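Local coordinates for protein putative MAR1 (Leishmania donovani, PDB 1X9G) that is of unknown function but belongs to the isochorismatase superfamily of hydrolase-like proteins and is a putative ribonuclease, at residues T91-V96 with I121-A126. Numbering follows the deposited sequence.
Sequences TRFSCV and ILQTVA
Thr124 overlaps Cys95 with both branches of its side chain: its CG2 packs on Cys95 CB at 3.6 Å, while its OG1 receives the backbone N-H of the same residue. That bond, Cys95 N to Thr124 OG1, is 3.0 Å long and nearly straight, with an angle of 165° at the hydrogen. Because OG1 is anti to the carbonyl carbon of Thr124 (chi1 -62°), it also bonds to the carbonyl oxygen of Cys120 one turn earlier in the helix, so the hydroxyl links the loop to the helix backbone. The side chains of Cys95 and Thr124 both touch Leu24 of the central strand 21-26.

The backbones come closest at Ser94, whose CA lies 4.3 Å from Thr124 CA. Its CB leans on Gln123 CB, and with OG anti to the backbone N the hydroxyl lies beside the Thr124 backbone, 3.5 Å from Thr124 CA. There it accepts the N-H of Val96 at 3.0 Å from Val96 N to Ser94 OG, closing an ST turn, and forms a second hydrogen bond with Asp127 OD1, three residues after Thr124 on the same helix.

Farther out, Gln123 and Phe93 extend side by side in the same direction. Gln123 NE2 approaches Phe93 CB to 3.7 Å and meets the ring obliquely, with amide and ring planes 71° apart. Gln123 NE2 hydrogen-bonds to Leu174 O of the second subunit, and the same Leu174 packs on Phe93, so this edge of the contact belongs to the subunit interface. The loop continues from strand 86-90, which ends at Lys90, and helix 117-130 carries Cys120; these two probably correspond to the Lys and Cys of the Asp-Lys-Cys triad of isochorismatase-type relatives, whose parallel sheet of strand order 3-2-1-4-5-6 this chain shares.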
ATOM      1  N   THR A  91      -9.928  12.452 -28.964  1.00 59.59           N
ATOM      2  CA  THR A  91      -9.620  13.601 -28.127  1.00 59.95           C
ATOM      3  C   THR A  91     -10.026  13.330 -26.638  1.00 59.14           C
ATOM      4  O   THR A  91      -9.471  13.923 -25.707  1.00 58.50           O
ATOM      5  CB  THR A  91     -10.251  14.857 -28.733  1.00 60.82           C
ATOM      6  OG1 THR A  91     -11.654  14.622 -28.951  1.00 63.14           O
ATOM      7  CG2 THR A  91      -9.595  15.161 -30.109  1.00 60.60           C
ATOM      8  N   ARG A  92     -10.959  12.398 -26.437  1.00 58.29           N
ATOM      9  CA  ARG A  92     -11.277  11.861 -25.127  1.00 58.81           C
ATOM     10  C   ARG A  92      -9.982  11.421 -24.413  1.00 58.44           C
ATOM     11  O   ARG A  92      -9.109  10.796 -25.048  1.00 58.65           O
ATOM     12  CB  ARG A  92     -12.272  10.719 -25.287  1.00 59.01           C
ATOM     13  CG  ARG A  92     -12.599   9.940 -24.040  1.00 61.31           C
ATOM     14  CD  ARG A  92     -14.072   9.627 -24.006  1.00 65.30           C
ATOM     15  NE  ARG A  92     -14.752  10.632 -23.186  1.00 68.77           N
ATOM     16  CZ  ARG A  92     -15.482  10.372 -22.103  1.00 68.67           C
ATOM     17  NH1 ARG A  92     -15.653   9.118 -21.684  1.00 67.72           N
ATOM     18  NH2 ARG A  92     -16.057  11.376 -21.444  1.00 69.82           N
ATOM     19  N   PHE A  93      -9.824  11.791 -23.127  1.00 57.79           N
ATOM     20  CA  PHE A  93      -8.591  11.418 -22.396  1.00 57.35           C
ATOM     21  C   PHE A  93      -8.552   9.910 -22.222  1.00 57.09           C
ATOM     22  O   PHE A  93      -7.525   9.278 -22.468  1.00 57.52           O
ATOM     23  CB  PHE A  93      -8.394  12.171 -21.078  1.00 57.26           C
ATOM     24  CG  PHE A  93      -8.248  13.642 -21.249  1.00 56.82           C
ATOM     25  CD1 PHE A  93      -8.969  14.528 -20.449  1.00 56.89           C
ATOM     26  CD2 PHE A  93      -7.415  14.159 -22.257  1.00 59.66           C
ATOM     27  CE1 PHE A  93      -8.844  15.930 -20.629  1.00 56.70           C
ATOM     28  CE2 PHE A  93      -7.295  15.556 -22.466  1.00 57.49           C
ATOM     29  CZ  PHE A  93      -8.013  16.443 -21.628  1.00 56.90           C
ATOM     30  N   SER A  94      -9.693   9.335 -21.873  1.00 56.65           N
ATOM     31  CA  SER A  94      -9.857   7.895 -21.900  1.00 56.81           C
ATOM     32  C   SER A  94      -9.983   7.258 -23.281  1.00 57.90           C
ATOM     33  O   SER A  94     -10.758   7.743 -24.125  1.00 58.22           O
ATOM     34  CB  SER A  94     -11.114   7.535 -21.166  1.00 56.24           C
ATOM     35  OG  SER A  94     -11.339   6.171 -21.376  1.00 57.03           O
ATOM     36  N   CYS A  95      -9.255   6.150 -23.472  1.00 58.33           N
ATOM     37  CA  CYS A  95      -9.379   5.233 -24.607  1.00 60.03           C
ATOM     38  C   CYS A  95     -10.759   4.661 -24.875  1.00 60.79           C
ATOM     39  O   CYS A  95     -11.023   4.230 -25.990  1.00 61.26           O
ATOM     40  CB  CYS A  95      -8.434   4.042 -24.471  1.00 59.68           C
ATOM     41  SG  CYS A  95      -6.684   4.457 -24.592  1.00 63.93           S
ATOM     42  N   VAL A  96     -11.655   4.654 -23.900  1.00 62.14           N
ATOM     43  CA  VAL A  96     -12.999   4.119 -24.156  1.00 63.29           C
ATOM     44  C   VAL A  96     -13.856   5.109 -24.969  1.00 64.69           C
ATOM     45  O   VAL A  96     -14.622   5.922 -24.428  1.00 64.74           O
ATOM     46  CB  VAL A  96     -13.687   3.622 -22.866  1.00 63.71           C
ATOM     47  CG1 VAL A  96     -14.974   2.865 -23.192  1.00 62.22           C
ATOM     48  CG2 VAL A  96     -12.706   2.727 -22.057  1.00 63.40           C
ATOM     49  N   ILE A 121      -4.249   6.860 -19.127  1.00 52.50           N
ATOM     50  CA  ILE A 121      -4.184   5.449 -18.601  1.00 51.89           C
ATOM     51  C   ILE A 121      -5.196   5.289 -17.485  1.00 51.02           C
ATOM     52  O   ILE A 121      -6.073   4.455 -17.540  1.00 50.50           O
ATOM     53  CB  ILE A 121      -2.756   5.024 -18.051  1.00 52.00           C
ATOM     54  CG1 ILE A 121      -1.669   4.968 -19.152  1.00 52.36           C
ATOM     55  CG2 ILE A 121      -2.822   3.708 -17.293  1.00 50.95           C
ATOM     56  CD1 ILE A 121      -1.797   3.855 -20.177  1.00 49.95           C
ATOM     57  N   LEU A 122      -5.072   6.164 -16.497  1.00 51.61           N
ATOM     58  CA  LEU A 122      -5.956   6.214 -15.342  1.00 51.93           C
ATOM     59  C   LEU A 122      -7.467   6.263 -15.750  1.00 52.38           C
ATOM     60  O   LEU A 122      -8.257   5.418 -15.344  1.00 52.35           O
ATOM     61  CB  LEU A 122      -5.507   7.367 -14.412  1.00 51.01           C
ATOM     62  CG  LEU A 122      -6.273   7.533 -13.081  1.00 51.39           C
ATOM     63  CD1 LEU A 122      -5.925   6.459 -12.041  1.00 50.74           C
ATOM     64  CD2 LEU A 122      -6.063   8.926 -12.465  1.00 51.34           C
ATOM     65  N   GLN A 123      -7.857   7.226 -16.585  1.00 53.73           N
ATOM     66  CA  GLN A 123      -9.270   7.313 -17.054  1.00 54.54           C
ATOM     67  C   GLN A 123      -9.705   6.104 -17.844  1.00 54.16           C
ATOM     68  O   GLN A 123     -10.833   5.601 -17.677  1.00 54.23           O
ATOM     69  CB  GLN A 123      -9.527   8.618 -17.840  1.00 54.98           C
ATOM     70  CG  GLN A 123      -9.101   9.835 -17.010  1.00 55.66           C
ATOM     71  CD  GLN A 123      -9.589  11.158 -17.531  1.00 59.01           C
ATOM     72  OE1 GLN A 123     -10.732  11.277 -17.960  1.00 60.82           O
ATOM     73  NE2 GLN A 123      -8.747  12.190 -17.429  1.00 57.38           N
ATOM     74  N   THR A 124      -8.793   5.616 -18.677  1.00 54.42           N
ATOM     75  CA  THR A 124      -9.044   4.411 -19.489  1.00 54.59           C
ATOM     76  C   THR A 124      -9.385   3.209 -18.598  1.00 55.45           C
ATOM     77  O   THR A 124     -10.416   2.553 -18.818  1.00 55.24           O
ATOM     78  CB  THR A 124      -7.808   4.101 -20.306  1.00 54.62           C
ATOM     79  OG1 THR A 124      -7.565   5.209 -21.177  1.00 52.53           O
ATOM     80  CG2 THR A 124      -7.960   2.855 -21.071  1.00 51.84           C
ATOM     81  N   VAL A 125      -8.560   2.949 -17.561  1.00 55.61           N
ATOM     82  CA  VAL A 125      -8.854   1.813 -16.692  1.00 55.53           C
ATOM     83  C   VAL A 125     -10.119   1.957 -15.862  1.00 55.19           C
ATOM     84  O   VAL A 125     -10.827   0.988 -15.720  1.00 55.46           O
ATOM     85  CB  VAL A 125      -7.610   1.185 -15.882  1.00 56.25           C
ATOM     86  CG1 VAL A 125      -6.289   1.696 -16.346  1.00 56.25           C
ATOM     87  CG2 VAL A 125      -7.731   1.330 -14.418  1.00 56.69           C
ATOM     88  N   ALA A 126     -10.442   3.137 -15.327  1.00 55.45           N
ATOM     89  CA  ALA A 126     -11.719   3.271 -14.599  1.00 55.17           C
ATOM     90  C   ALA A 126     -12.911   2.931 -15.520  1.00 55.98           C
ATOM     91  O   ALA A 126     -13.849   2.270 -15.085  1.00 56.09           O
ATOM     92  CB  ALA A 126     -11.871   4.654 -13.932  1.00 54.08           C
TER